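Local structure of N-acyl-D-glutamate deacylase (Bordetella bronchiseptica, 3GIP) at residues A109-L114 with L188-G193; A168-L173 with E202-V207; F184-A189 with H215-R220; G225-V230 with R261-N266; G241-V246 with G274-L279. The protein probably catalyses the zinc-dependent hydrolysis of N-acyl-D-glutamate to D-glutamate and a carboxylate, as a member of the amidohydrolase family. All blocks are in the same frame, centred on the assembly; numbering follows the deposited sequence.

Contact 1 of 5, residues A109-L114 with L188-G193; sequences AAALAL and LAYQPG. With ACY (acetic acid), chain C.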
# COMPACT_ATOMS: atom_id res chain seq x y z
N ALA A 109 12.64 -13.24 -10.03
CA ALA A 109 12.31 -11.96 -10.64
C ALA A 109 12.94 -10.85 -9.80
O ALA A 109 12.91 -10.91 -8.57
CB ALA A 109 10.80 -11.77 -10.70
N ALA A 110 13.52 -9.86 -10.47
CA ALA A 110 14.15 -8.75 -9.77
C ALA A 110 13.17 -8.06 -8.82
O ALA A 110 13.55 -7.66 -7.72
CB ALA A 110 14.69 -7.74 -10.79
N ALA A 111 11.92 -7.93 -9.25
CA ALA A 111 10.89 -7.28 -8.45
C ALA A 111 10.62 -7.98 -7.12
O ALA A 111 10.07 -7.37 -6.20
CB ALA A 111 9.60 -7.17 -9.26
N LEU A 112 11.00 -9.25 -7.01
CA LEU A 112 10.80 -9.97 -5.76
C LEU A 112 11.60 -9.32 -4.64
O LEU A 112 11.33 -9.53 -3.46
CB LEU A 112 11.21 -11.44 -5.92
CG LEU A 112 10.26 -12.33 -6.73
CD1 LEU A 112 10.85 -13.73 -6.85
CD2 LEU A 112 8.90 -12.39 -6.04
N ALA A 113 12.60 -8.53 -5.02
CA ALA A 113 13.44 -7.84 -4.05
C ALA A 113 12.62 -6.80 -3.28
O ALA A 113 13.04 -6.31 -2.23
CB ALA A 113 14.61 -7.16 -4.75
N LEU A 114 11.45 -6.46 -3.81
CA LEU A 114 10.59 -5.49 -3.15
C LEU A 114 10.00 -6.11 -1.89
O LEU A 114 9.40 -5.41 -1.07
CB LEU A 114 9.45 -5.07 -4.09
CG LEU A 114 9.81 -4.37 -5.40
CD1 LEU A 114 8.55 -4.12 -6.22
CD2 LEU A 114 10.53 -3.05 -5.11
N LEU A 188 2.87 -5.00 -14.45
CA LEU A 188 3.09 -5.03 -15.89
C LEU A 188 4.35 -4.33 -16.38
O LEU A 188 4.76 -4.51 -17.52
CB LEU A 188 1.84 -4.50 -16.61
CG LEU A 188 0.55 -5.23 -16.20
CD1 LEU A 188 -0.60 -4.73 -17.06
CD2 LEU A 188 0.72 -6.74 -16.37
N ALA A 189 4.96 -3.53 -15.51
CA ALA A 189 6.19 -2.83 -15.86
C ALA A 189 7.40 -3.69 -15.52
O ALA A 189 8.53 -3.33 -15.83
CB ALA A 189 6.27 -1.50 -15.10
N TYR A 190 7.14 -4.84 -14.89
CA TYR A 190 8.21 -5.75 -14.47
C TYR A 190 8.13 -7.13 -15.10
O TYR A 190 7.09 -7.55 -15.60
CB TYR A 190 8.15 -5.97 -12.95
CG TYR A 190 8.21 -4.73 -12.11
CD1 TYR A 190 9.27 -3.84 -12.20
CD2 TYR A 190 7.21 -4.47 -11.17
CE1 TYR A 190 9.35 -2.72 -11.38
CE2 TYR A 190 7.28 -3.35 -10.34
CZ TYR A 190 8.35 -2.49 -10.45
OH TYR A 190 8.43 -1.39 -9.63
N GLN A 191 9.26 -7.83 -15.06
CA GLN A 191 9.32 -9.19 -15.57
C GLN A 191 8.88 -10.04 -14.38
O GLN A 191 9.18 -9.70 -13.23
CB GLN A 191 10.75 -9.56 -15.96
CG GLN A 191 11.24 -8.87 -17.21
CD GLN A 191 10.37 -9.16 -18.42
OE1 GLN A 191 10.12 -10.32 -18.75
NE2 GLN A 191 9.90 -8.11 -19.08
N PRO A 192 8.16 -11.14 -14.62
CA PRO A 192 7.73 -11.66 -15.92
C PRO A 192 6.33 -11.20 -16.34
O PRO A 192 5.86 -11.53 -17.43
CB PRO A 192 7.77 -13.16 -15.70
CG PRO A 192 7.22 -13.27 -14.30
CD PRO A 192 7.94 -12.14 -13.56
N GLY A 193 5.67 -10.44 -15.47
CA GLY A 193 4.32 -9.97 -15.78
C GLY A 193 4.17 -9.24 -17.10
O GLY A 193 3.14 -9.35 -17.76
C ACY C . 6.72 -0.49 -6.71
O ACY C . 6.68 -1.06 -7.78
OXT ACY C . 5.63 0.11 -6.24
CH3 ACY C . 8.00 -0.45 -5.93
O HOH W 1 11.17 -8.07 -12.02
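Tyr190 is the first residue of 188-193 to meet the short 3-10 turn 110-114. Its chi1 of -55° sets CG anti to the carbonyl carbon and turns the ring toward Ala111. Ala111 CB rests on one face of the ring, displaced toward its rim, with Tyr190 CG 4.0 Å away. Further out, Leu114 CD1 comes in obliquely and approaches Tyr190 CE2 to 4.4 Å.

The phenol end is gripped by polar partners. Tyr190 OH donates to an acetate oxygen (ACY O) at 2.6 Å, at the ring edge and in its plane, and is also hydrogen-bonded to Thr289 OG1. Leu114 CD2 packs on the acetate methyl, ACY CH3, at 3.7 Å. The nearest side-chain atom of Tyr190 is about 4 Å from the zinc ion, so the tyrosine reaches the metal site. Both segments lie in loops that follow strands of the TIM barrel (87-92 and 183-187), at the end of such barrels that carries the active site in amidohydrolases.

At Gln191 the main chain makes the contact: its carbonyl O receives a bond from a water that in turn accepts from Ala111 N. The same Gln191 O lies 3.6 Å from Ala109 CB. A cis peptide then leads into Pro192, whose CD touches Ala109 CB at 4.1 Å, while the proline also packs on Arg150 and Leu151 of helix 146-153.

Contact 2 of 5, residues A168-L173 with E202-V207; sequences AMQDML and EGLARV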
# COMPACT_ATOMS: atom_id res chain seq x y z
N ALA A 168 -3.77 -23.25 -14.77
CA ALA A 168 -3.07 -23.48 -13.50
C ALA A 168 -3.01 -22.17 -12.72
O ALA A 168 -3.22 -22.15 -11.51
CB ALA A 168 -1.67 -24.01 -13.75
N MET A 169 -2.71 -21.08 -13.41
CA MET A 169 -2.63 -19.79 -12.74
C MET A 169 -4.01 -19.39 -12.22
O MET A 169 -4.13 -18.83 -11.13
CB MET A 169 -2.08 -18.72 -13.69
CG MET A 169 -0.62 -18.93 -14.07
SD MET A 169 0.12 -17.52 -14.93
CE MET A 169 -0.41 -17.83 -16.60
N GLN A 170 -5.04 -19.67 -13.00
CA GLN A 170 -6.39 -19.35 -12.58
C GLN A 170 -6.80 -20.19 -11.37
O GLN A 170 -7.42 -19.69 -10.44
CB GLN A 170 -7.38 -19.55 -13.74
CG GLN A 170 -7.34 -18.39 -14.73
CD GLN A 170 -8.24 -18.60 -15.93
OE1 GLN A 170 -9.32 -19.19 -15.83
NE2 GLN A 170 -7.81 -18.10 -17.08
N ASP A 171 -6.41 -21.46 -11.37
CA ASP A 171 -6.74 -22.34 -10.25
C ASP A 171 -5.99 -21.91 -9.00
O ASP A 171 -6.52 -21.98 -7.89
CB ASP A 171 -6.40 -23.80 -10.59
CG ASP A 171 -7.33 -24.38 -11.64
OD1 ASP A 171 -8.46 -23.87 -11.80
OD2 ASP A 171 -6.94 -25.38 -12.29
N MET A 172 -4.74 -21.47 -9.18
CA MET A 172 -3.93 -21.00 -8.05
C MET A 172 -4.58 -19.74 -7.49
O MET A 172 -4.65 -19.56 -6.27
CB MET A 172 -2.51 -20.69 -8.50
CG MET A 172 -1.70 -21.90 -8.93
SD MET A 172 0.01 -21.45 -9.33
CE MET A 172 0.74 -21.51 -7.72
N LEU A 173 -5.06 -18.88 -8.37
CA LEU A 173 -5.71 -17.65 -7.94
C LEU A 173 -7.00 -18.01 -7.20
O LEU A 173 -7.29 -17.45 -6.14
CB LEU A 173 -6.03 -16.76 -9.14
CG LEU A 173 -6.94 -15.56 -8.85
CD1 LEU A 173 -6.35 -14.71 -7.73
CD2 LEU A 173 -7.13 -14.74 -10.10
N GLU A 202 -7.16 -11.20 -18.49
CA GLU A 202 -8.61 -11.27 -18.45
C GLU A 202 -9.06 -12.57 -17.78
O GLU A 202 -10.04 -12.59 -17.05
CB GLU A 202 -9.19 -11.18 -19.86
CG GLU A 202 -8.86 -9.88 -20.57
CD GLU A 202 -9.32 -9.85 -22.01
OE1 GLU A 202 -9.26 -10.91 -22.67
OE2 GLU A 202 -9.74 -8.77 -22.48
N GLY A 203 -8.32 -13.65 -18.05
CA GLY A 203 -8.66 -14.92 -17.44
C GLY A 203 -8.63 -14.83 -15.93
O GLY A 203 -9.53 -15.31 -15.25
N LEU A 204 -7.58 -14.20 -15.40
CA LEU A 204 -7.45 -14.05 -13.96
C LEU A 204 -8.52 -13.10 -13.44
O LEU A 204 -9.10 -13.32 -12.37
CB LEU A 204 -6.05 -13.51 -13.61
CG LEU A 204 -4.92 -14.48 -13.96
CD1 LEU A 204 -3.57 -13.79 -13.79
CD2 LEU A 204 -5.01 -15.71 -13.07
N ALA A 205 -8.80 -12.06 -14.21
CA ALA A 205 -9.81 -11.07 -13.84
C ALA A 205 -11.20 -11.70 -13.73
O ALA A 205 -12.00 -11.32 -12.88
CB ALA A 205 -9.82 -9.92 -14.84
N ARG A 206 -11.49 -12.67 -14.60
CA ARG A 206 -12.79 -13.34 -14.57
C ARG A 206 -12.93 -14.12 -13.27
O ARG A 206 -14.01 -14.16 -12.66
CB ARG A 206 -12.96 -14.29 -15.76
CG ARG A 206 -13.14 -13.61 -17.10
CD ARG A 206 -13.75 -14.57 -18.12
NE ARG A 206 -12.92 -15.75 -18.36
CZ ARG A 206 -11.83 -15.76 -19.11
NH1 ARG A 206 -11.42 -14.65 -19.71
NH2 ARG A 206 -11.14 -16.88 -19.26
N VAL A 207 -11.84 -14.75 -12.84
CA VAL A 207 -11.84 -15.52 -11.61
C VAL A 207 -12.08 -14.59 -10.42
O VAL A 207 -12.85 -14.91 -9.51
CB VAL A 207 -10.50 -16.26 -11.41
CG1 VAL A 207 -10.47 -16.96 -10.06
CG2 VAL A 207 -10.30 -17.27 -12.54
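Gln170 lies across the neighbouring helix as a knob, in a hole formed by Gly203, Leu204, Arg206 and Val207. Its chain is extended beyond CG, so the methylenes and the amide press on different parts of that hole. Gln170 CG meets Val207 CG2 at 3.8 Å and Leu204 CD2 at 3.9 Å, while Gln170 CD sits 3.6 Å from Gly203 O. The amide group beyond settles close over the Gly203 backbone, where the absence of a side chain lets it come down onto the helix. Arg206 closes the outer rim of the hole, its guanidinium folded back so that Gly203 CA lies over one of its faces.

The two helices, 163-179 and 198-210, are neighbours on the outside of the TIM barrel, running in the same general direction with strand 183-187 between them in sequence. Their segments pass at 9.4 Å between axes with a crossing angle of -28°.

On the barrel side of Gln170 the contact is apolar and deeper. Leu173 has CG anti to its backbone N (chi1 169°), and this carries CD2 into the other helix, 3.3 Å from Leu204 O and 3.8 Å from Leu204 CD2. Leu173 and Val207 run past each other in opposite directions, with Leu173 CD2 3.9 Å from Val207 CB. Leu204 CD2 also reaches back to Met169 CB at 4.2 Å. Underneath, both Leu173 and Leu204 rest on Phe184 of strand 183-187.

Contact 3 of 5, residues F184-A189 with H215-R220; sequences FSTGLA and HTSHIR. With ZN (zinc ion), chain F.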
# COMPACT_ATOMS: atom_id res chain seq x y z
N PHE A 184 -5.95 -10.12 -6.83
CA PHE A 184 -4.62 -10.34 -7.36
C PHE A 184 -4.05 -9.02 -7.86
O PHE A 184 -4.81 -8.09 -8.19
CB PHE A 184 -4.64 -11.40 -8.48
CG PHE A 184 -5.18 -10.89 -9.79
CD1 PHE A 184 -4.32 -10.59 -10.84
CD2 PHE A 184 -6.56 -10.75 -9.99
CE1 PHE A 184 -4.82 -10.15 -12.07
CE2 PHE A 184 -7.06 -10.31 -11.22
CZ PHE A 184 -6.19 -10.01 -12.26
N SER A 185 -2.73 -8.92 -7.90
CA SER A 185 -2.10 -7.70 -8.36
C SER A 185 -1.21 -8.01 -9.55
O SER A 185 -0.74 -9.13 -9.71
CB SER A 185 -1.24 -7.09 -7.25
OG SER A 185 -0.10 -7.90 -6.97
N THR A 186 -1.00 -7.01 -10.40
CA THR A 186 -0.12 -7.16 -11.54
C THR A 186 0.99 -6.12 -11.47
O THR A 186 0.83 -5.06 -10.85
CB THR A 186 -0.87 -6.99 -12.89
OG1 THR A 186 -1.67 -5.80 -12.86
CG2 THR A 186 -1.76 -8.19 -13.16
N GLY A 187 2.12 -6.46 -12.08
CA GLY A 187 3.27 -5.56 -12.14
C GLY A 187 3.68 -5.62 -13.60
O GLY A 187 4.70 -6.21 -13.95
N LEU A 188 2.87 -5.00 -14.45
CA LEU A 188 3.09 -5.03 -15.89
C LEU A 188 4.35 -4.33 -16.38
O LEU A 188 4.76 -4.51 -17.52
CB LEU A 188 1.84 -4.50 -16.61
CG LEU A 188 0.55 -5.23 -16.20
CD1 LEU A 188 -0.60 -4.73 -17.06
CD2 LEU A 188 0.72 -6.74 -16.37
N ALA A 189 4.96 -3.53 -15.51
CA ALA A 189 6.19 -2.83 -15.86
C ALA A 189 7.40 -3.69 -15.52
O ALA A 189 8.53 -3.33 -15.83
CB ALA A 189 6.27 -1.50 -15.10
N HIS A 215 -8.53 -6.54 -8.78
CA HIS A 215 -7.37 -6.60 -9.65
C HIS A 215 -6.72 -5.26 -9.37
O HIS A 215 -7.29 -4.22 -9.73
CB HIS A 215 -7.69 -6.62 -11.15
CG HIS A 215 -6.48 -6.40 -12.01
ND1 HIS A 215 -6.55 -5.87 -13.28
CD2 HIS A 215 -5.17 -6.63 -11.77
CE1 HIS A 215 -5.33 -5.77 -13.78
NE2 HIS A 215 -4.47 -6.23 -12.88
N THR A 216 -5.58 -5.26 -8.69
CA THR A 216 -4.88 -4.00 -8.42
C THR A 216 -3.71 -4.05 -9.40
O THR A 216 -3.18 -5.13 -9.68
CB THR A 216 -4.37 -3.91 -6.97
OG1 THR A 216 -3.35 -4.89 -6.74
CG2 THR A 216 -5.51 -4.12 -5.99
N SER A 217 -3.31 -2.90 -9.93
CA SER A 217 -2.25 -2.93 -10.91
C SER A 217 -1.20 -1.84 -10.94
O SER A 217 -1.51 -0.65 -10.87
CB SER A 217 -2.87 -3.01 -12.31
OG SER A 217 -1.89 -3.02 -13.34
N HIS A 218 0.05 -2.28 -11.03
CA HIS A 218 1.17 -1.37 -11.21
C HIS A 218 1.16 -1.53 -12.73
O HIS A 218 1.59 -2.56 -13.26
CB HIS A 218 2.45 -1.93 -10.59
CG HIS A 218 3.68 -1.15 -10.95
ND1 HIS A 218 4.66 -0.84 -10.03
CD2 HIS A 218 4.10 -0.65 -12.14
CE1 HIS A 218 5.63 -0.17 -10.64
NE2 HIS A 218 5.31 -0.04 -11.92
N ILE A 219 0.63 -0.53 -13.42
CA ILE A 219 0.48 -0.59 -14.87
C ILE A 219 1.76 -0.75 -15.70
O ILE A 219 2.87 -0.57 -15.21
CB ILE A 219 -0.38 0.59 -15.36
CG1 ILE A 219 0.31 1.93 -15.11
CG2 ILE A 219 -1.72 0.57 -14.62
CD1 ILE A 219 -0.53 3.12 -15.51
N ARG A 220 1.57 -1.10 -16.97
CA ARG A 220 2.68 -1.38 -17.88
C ARG A 220 3.75 -0.30 -17.99
O ARG A 220 4.95 -0.62 -18.01
CB ARG A 220 2.13 -1.71 -19.27
CG ARG A 220 3.16 -2.32 -20.21
CD ARG A 220 2.49 -2.87 -21.47
NE ARG A 220 1.56 -3.95 -21.16
CZ ARG A 220 1.91 -5.22 -20.99
NH1 ARG A 220 3.19 -5.58 -21.11
NH2 ARG A 220 0.99 -6.14 -20.70
ZN ZN F . 4.43 -0.79 -8.04
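A chi1 of 75° turns the Phe184 ring across toward strand 215-218, and a chi1 of 168° on His215, with CG opposite its backbone N, sends the imidazole to meet it. The rings lie nearly parallel, planes 5° apart, but are slid so far that they barely overlap, with centroids 4.6 Å apart. Phe184 CZ lies over the imidazole face, 3.6 Å from His215 CG.

At the edge of the same imidazole, near its plane, Thr186 OG1 is hydrogen-bonded to His215 NE2 at 2.8 Å. Thr186 OG1 makes a second hydrogen bond, also 2.8 Å, to Ser217 OG. This buried cluster ties three side chains together and helps to fix the rotation of the imidazole.

Between the main chains, Thr216 N and His218 N donate to Phe184 O and Thr186 O, and Thr186 N returns a bond to Thr216 O. Past the strand ends Leu188 N reaches His218 O at 3.0 Å, and Leu188 CB lies over one face of the Arg220 guanidinium, whose NH1 is hydrogen-bonded to Ala194 O and NE salt-bridged to Glu232.

His218 points to the other side of the sheet, where ND1 binds the zinc ion at 2.0 Å beside Cys95 and His248. Parallel strands joined by helix 198-210 form a beta-alpha-beta unit of the TIM barrel, with a metal ligand at the strand's C-terminal end, as in other amidohydrolases.

Contact 4 of 5, residues G225-V230 with R261-N266; sequences GVEAAV and RATLAN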
# COMPACT_ATOMS: atom_id res chain seq x y z
N GLY A 225 4.08 5.95 -22.04
CA GLY A 225 2.93 5.12 -22.36
C GLY A 225 1.90 5.02 -21.26
O GLY A 225 1.11 4.08 -21.24
N VAL A 226 1.88 6.00 -20.35
CA VAL A 226 0.94 5.97 -19.23
C VAL A 226 -0.53 5.95 -19.63
O VAL A 226 -1.32 5.24 -19.01
CB VAL A 226 1.21 7.15 -18.25
CG1 VAL A 226 0.84 8.47 -18.89
CG2 VAL A 226 0.43 6.92 -16.95
N GLU A 227 -0.92 6.71 -20.65
CA GLU A 227 -2.32 6.70 -21.06
C GLU A 227 -2.73 5.33 -21.60
O GLU A 227 -3.81 4.83 -21.29
CB GLU A 227 -2.59 7.79 -22.10
CG GLU A 227 -2.63 9.19 -21.49
CD GLU A 227 -3.00 10.26 -22.50
OE1 GLU A 227 -4.06 10.13 -23.15
OE2 GLU A 227 -2.23 11.24 -22.65
N ALA A 228 -1.86 4.73 -22.40
CA ALA A 228 -2.15 3.41 -22.96
C ALA A 228 -2.19 2.37 -21.84
O ALA A 228 -2.99 1.44 -21.87
CB ALA A 228 -1.09 3.03 -23.98
N ALA A 229 -1.32 2.54 -20.85
CA ALA A 229 -1.24 1.62 -19.72
C ALA A 229 -2.51 1.62 -18.88
O ALA A 229 -2.98 0.57 -18.44
CB ALA A 229 -0.04 1.95 -18.85
N VAL A 230 -3.07 2.80 -18.64
CA VAL A 230 -4.31 2.90 -17.87
C VAL A 230 -5.45 2.29 -18.69
O VAL A 230 -6.28 1.55 -18.16
CB VAL A 230 -4.64 4.37 -17.52
CG1 VAL A 230 -6.07 4.48 -17.00
CG2 VAL A 230 -3.66 4.87 -16.46
N ARG A 261 -4.77 14.17 -16.51
CA ARG A 261 -6.07 14.72 -16.83
C ARG A 261 -6.75 13.73 -17.76
O ARG A 261 -7.95 13.47 -17.64
CB ARG A 261 -5.91 16.11 -17.47
CG ARG A 261 -5.20 17.06 -16.52
CD ARG A 261 -5.30 18.53 -16.90
NE ARG A 261 -4.67 19.35 -15.86
CZ ARG A 261 -4.69 20.67 -15.83
NH1 ARG A 261 -5.30 21.36 -16.79
NH2 ARG A 261 -4.09 21.32 -14.83
N ALA A 262 -5.97 13.14 -18.66
CA ALA A 262 -6.49 12.16 -19.60
C ALA A 262 -6.76 10.81 -18.95
O ALA A 262 -7.79 10.18 -19.20
CB ALA A 262 -5.52 11.99 -20.77
N THR A 263 -5.83 10.34 -18.11
CA THR A 263 -6.02 9.04 -17.46
C THR A 263 -7.18 9.05 -16.48
O THR A 263 -7.94 8.09 -16.40
CB THR A 263 -4.75 8.59 -16.71
OG1 THR A 263 -4.39 9.56 -15.72
CG2 THR A 263 -3.59 8.39 -17.68
N LEU A 264 -7.32 10.14 -15.73
CA LEU A 264 -8.42 10.26 -14.77
C LEU A 264 -9.75 10.38 -15.51
O LEU A 264 -10.78 9.93 -15.02
CB LEU A 264 -8.20 11.46 -13.86
CG LEU A 264 -6.99 11.33 -12.93
CD1 LEU A 264 -6.79 12.63 -12.16
CD2 LEU A 264 -7.20 10.16 -11.97
N ALA A 265 -9.72 10.99 -16.70
CA ALA A 265 -10.93 11.13 -17.49
C ALA A 265 -11.36 9.75 -17.96
O ALA A 265 -12.56 9.44 -18.02
CB ALA A 265 -10.67 12.04 -18.69
N ASN A 266 -10.38 8.92 -18.29
CA ASN A 266 -10.65 7.56 -18.76
C ASN A 266 -11.21 6.75 -17.60
O ASN A 266 -12.17 5.99 -17.75
CB ASN A 266 -9.35 6.93 -19.27
CG ASN A 266 -9.60 5.74 -20.18
OD1 ASN A 266 -10.74 5.36 -20.42
ND2 ASN A 266 -8.52 5.15 -20.68
O HOH W 2 -5.88 6.49 -20.27
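Thr263 CG2 is the methyl on which Val230 and Glu227 converge, where helices 226-240 and 260-272 pack as near-parallel neighbours in the outer layer of the TIM barrel. Their segments keep 9.4 Å between axes at an angle of 12°. Val230 CG2 is its closest partner, at 3.7 Å, and the two side chains meet at about a right angle. Glu227 CG comes to 4.0 Å of Thr263 CG2 from the outer side, while Val226 CG2 lies farther off. Beyond the methylenes, the Glu227 carboxylate lies against Ala262, with OE1 3.4 Å from Ala262 CB.

A second shell holds these groups. Arg259 forms a salt bridge with Glu227 OE2, pinning the carboxylate beside helix 260-272. In Thr263, chi1 of 58° places OG1 between the backbone N and the carbonyl carbon; there OG1 is hydrogen-bonded to His249 NE2, and the methyl is left to face the valine. Val230 also packs on Ile219, the residue just beyond strand 214-218.

One turn after Thr263, Asn266 ND2 is hydrogen-bonded to Glu231 OE1. A water makes a further link: it accepts from Asn266 ND2 at 3.0 Å and donates to Glu227 O at 2.8 Å.

Contact 5 of 5, residues G241-V246 with G274-L279; sequences GCATVV and GVEVAL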
# COMPACT_ATOMS: atom_id res chain seq x y z
N GLY A 241 -15.74 -6.93 -15.78
CA GLY A 241 -16.52 -6.40 -14.68
C GLY A 241 -15.75 -6.48 -13.36
O GLY A 241 -16.30 -6.22 -12.29
N CYS A 242 -14.47 -6.83 -13.45
CA CYS A 242 -13.64 -6.95 -12.26
C CYS A 242 -13.28 -5.60 -11.65
O CYS A 242 -12.77 -4.71 -12.34
CB CYS A 242 -12.35 -7.70 -12.60
SG CYS A 242 -11.36 -8.19 -11.17
N ALA A 243 -13.55 -5.44 -10.35
CA ALA A 243 -13.22 -4.21 -9.65
C ALA A 243 -11.72 -3.99 -9.86
O ALA A 243 -10.93 -4.93 -9.75
CB ALA A 243 -13.54 -4.34 -8.17
N THR A 244 -11.33 -2.75 -10.14
CA THR A 244 -9.94 -2.43 -10.45
C THR A 244 -9.37 -1.28 -9.64
O THR A 244 -10.07 -0.32 -9.32
CB THR A 244 -9.82 -2.07 -11.94
OG1 THR A 244 -10.31 -3.16 -12.74
CG2 THR A 244 -8.38 -1.77 -12.32
N VAL A 245 -8.08 -1.39 -9.31
CA VAL A 245 -7.38 -0.34 -8.58
C VAL A 245 -6.09 -0.02 -9.33
O VAL A 245 -5.31 -0.92 -9.62
CB VAL A 245 -7.01 -0.76 -7.14
CG1 VAL A 245 -6.16 0.32 -6.48
CG2 VAL A 245 -8.27 -1.00 -6.32
N VAL A 246 -5.89 1.25 -9.66
CA VAL A 246 -4.67 1.67 -10.34
C VAL A 246 -3.70 2.09 -9.24
O VAL A 246 -3.88 3.13 -8.60
CB VAL A 246 -4.91 2.86 -11.28
CG1 VAL A 246 -3.61 3.25 -11.97
CG2 VAL A 246 -5.97 2.50 -12.32
N GLY A 274 -20.23 1.81 -14.67
CA GLY A 274 -20.51 0.77 -13.69
C GLY A 274 -19.33 -0.05 -13.21
O GLY A 274 -19.48 -0.88 -12.31
N VAL A 275 -18.16 0.15 -13.81
CA VAL A 275 -16.98 -0.60 -13.39
C VAL A 275 -16.46 0.04 -12.11
O VAL A 275 -16.37 1.26 -12.02
CB VAL A 275 -15.85 -0.53 -14.45
CG1 VAL A 275 -14.66 -1.35 -14.00
CG2 VAL A 275 -16.37 -1.02 -15.79
N GLU A 276 -16.15 -0.78 -11.11
CA GLU A 276 -15.64 -0.23 -9.86
C GLU A 276 -14.16 0.03 -10.05
O GLU A 276 -13.36 -0.90 -10.14
CB GLU A 276 -15.85 -1.20 -8.69
CG GLU A 276 -17.30 -1.33 -8.25
CD GLU A 276 -17.43 -2.00 -6.89
OE1 GLU A 276 -18.58 -2.19 -6.44
OE2 GLU A 276 -16.39 -2.31 -6.27
N VAL A 277 -13.79 1.31 -10.12
CA VAL A 277 -12.39 1.66 -10.30
C VAL A 277 -11.95 2.67 -9.25
O VAL A 277 -12.66 3.63 -8.96
CB VAL A 277 -12.12 2.24 -11.71
CG1 VAL A 277 -12.92 3.52 -11.90
CG2 VAL A 277 -10.63 2.50 -11.89
N ALA A 278 -10.79 2.42 -8.66
CA ALA A 278 -10.23 3.32 -7.66
C ALA A 278 -8.74 3.42 -7.93
O ALA A 278 -8.22 2.81 -8.87
CB ALA A 278 -10.49 2.78 -6.26
N LEU A 279 -8.05 4.22 -7.13
CA LEU A 279 -6.61 4.38 -7.30
C LEU A 279 -6.00 4.83 -5.98
O LEU A 279 -6.71 5.06 -5.00
CB LEU A 279 -6.32 5.43 -8.38
CG LEU A 279 -6.83 6.86 -8.12
CD1 LEU A 279 -5.98 7.85 -8.91
CD2 LEU A 279 -8.29 7.01 -8.52
O HOH W 3 -16.56 -3.65 -10.82
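Thr244 and Val246 of one strand bind Ala278 of the next strand and Glu276 just before it through the backbone hydrogen bonds of a parallel pair in the TIM barrel, a beta-alpha-beta unit whose two strands are joined by helix 260-272. Thr244 N donates to Glu276 O at 2.7 Å, nearly along the C=O axis. Thr244 O takes a bond from Ala278 N, and Val246 N gives one to Ala278 O, each 2.9 Å long. Weaker CA-H...O contacts fill the spaces between: Val277 CA comes 3.2 Å from Thr244 O, and Val245 CA leans in the same way on Ala278 O.

Apolar contacts follow the two faces of the sheet. Toward the barrel interior, Val245 CG2 is 4.4 Å from Ala278 CB, and Val245 also touches Thr216 of the next strand over. On the opposite face, turned to the helices, Val246 CB meets Leu279 CB at 4.1 Å; Val277 and Leu279 go on to pack on helix 260-272. Near the strand entrance Ala243 CB rests on Glu276 CB at 3.9 Å, while the Glu276 carboxylate leads off to a salt bridge with Arg410.

A water joins the two strand entrances, each just past a helix end: Gly241, and Gly274, which ends its helix in a Schellman motif. It donates to Gly241 O and accepts from Glu276 N. Just beyond, Thr244 OG1 turns back within its own segment to donate to Cys242 O at 2.9 Å, tilted 33° from that carbonyl's plane.

How the contacts relate
Contacts 3 and 5 belong to the barrel wall and share its chemistry of backbone bonds between parallel strands; they adjoin directly, since strands 214-218 and 243-246 are neighbours. Contacts 2 and 4 lie outside that wall, where helices pack mainly through methyl and methylene groups, contact 2 being the less buried. Each leans on the wall or its loops: contact 2 on Phe184 of contact 3, and contact 4 on Ile219, just past strand 214-218, and, through Leu264, on Leu279 of contact 5. Contact 1 joins two loops instead. It shares Leu188 and Ala189 with contact 3, and Tyr190 OH lies 3.2 Å from His218 CE1, bringing both contacts to the zinc.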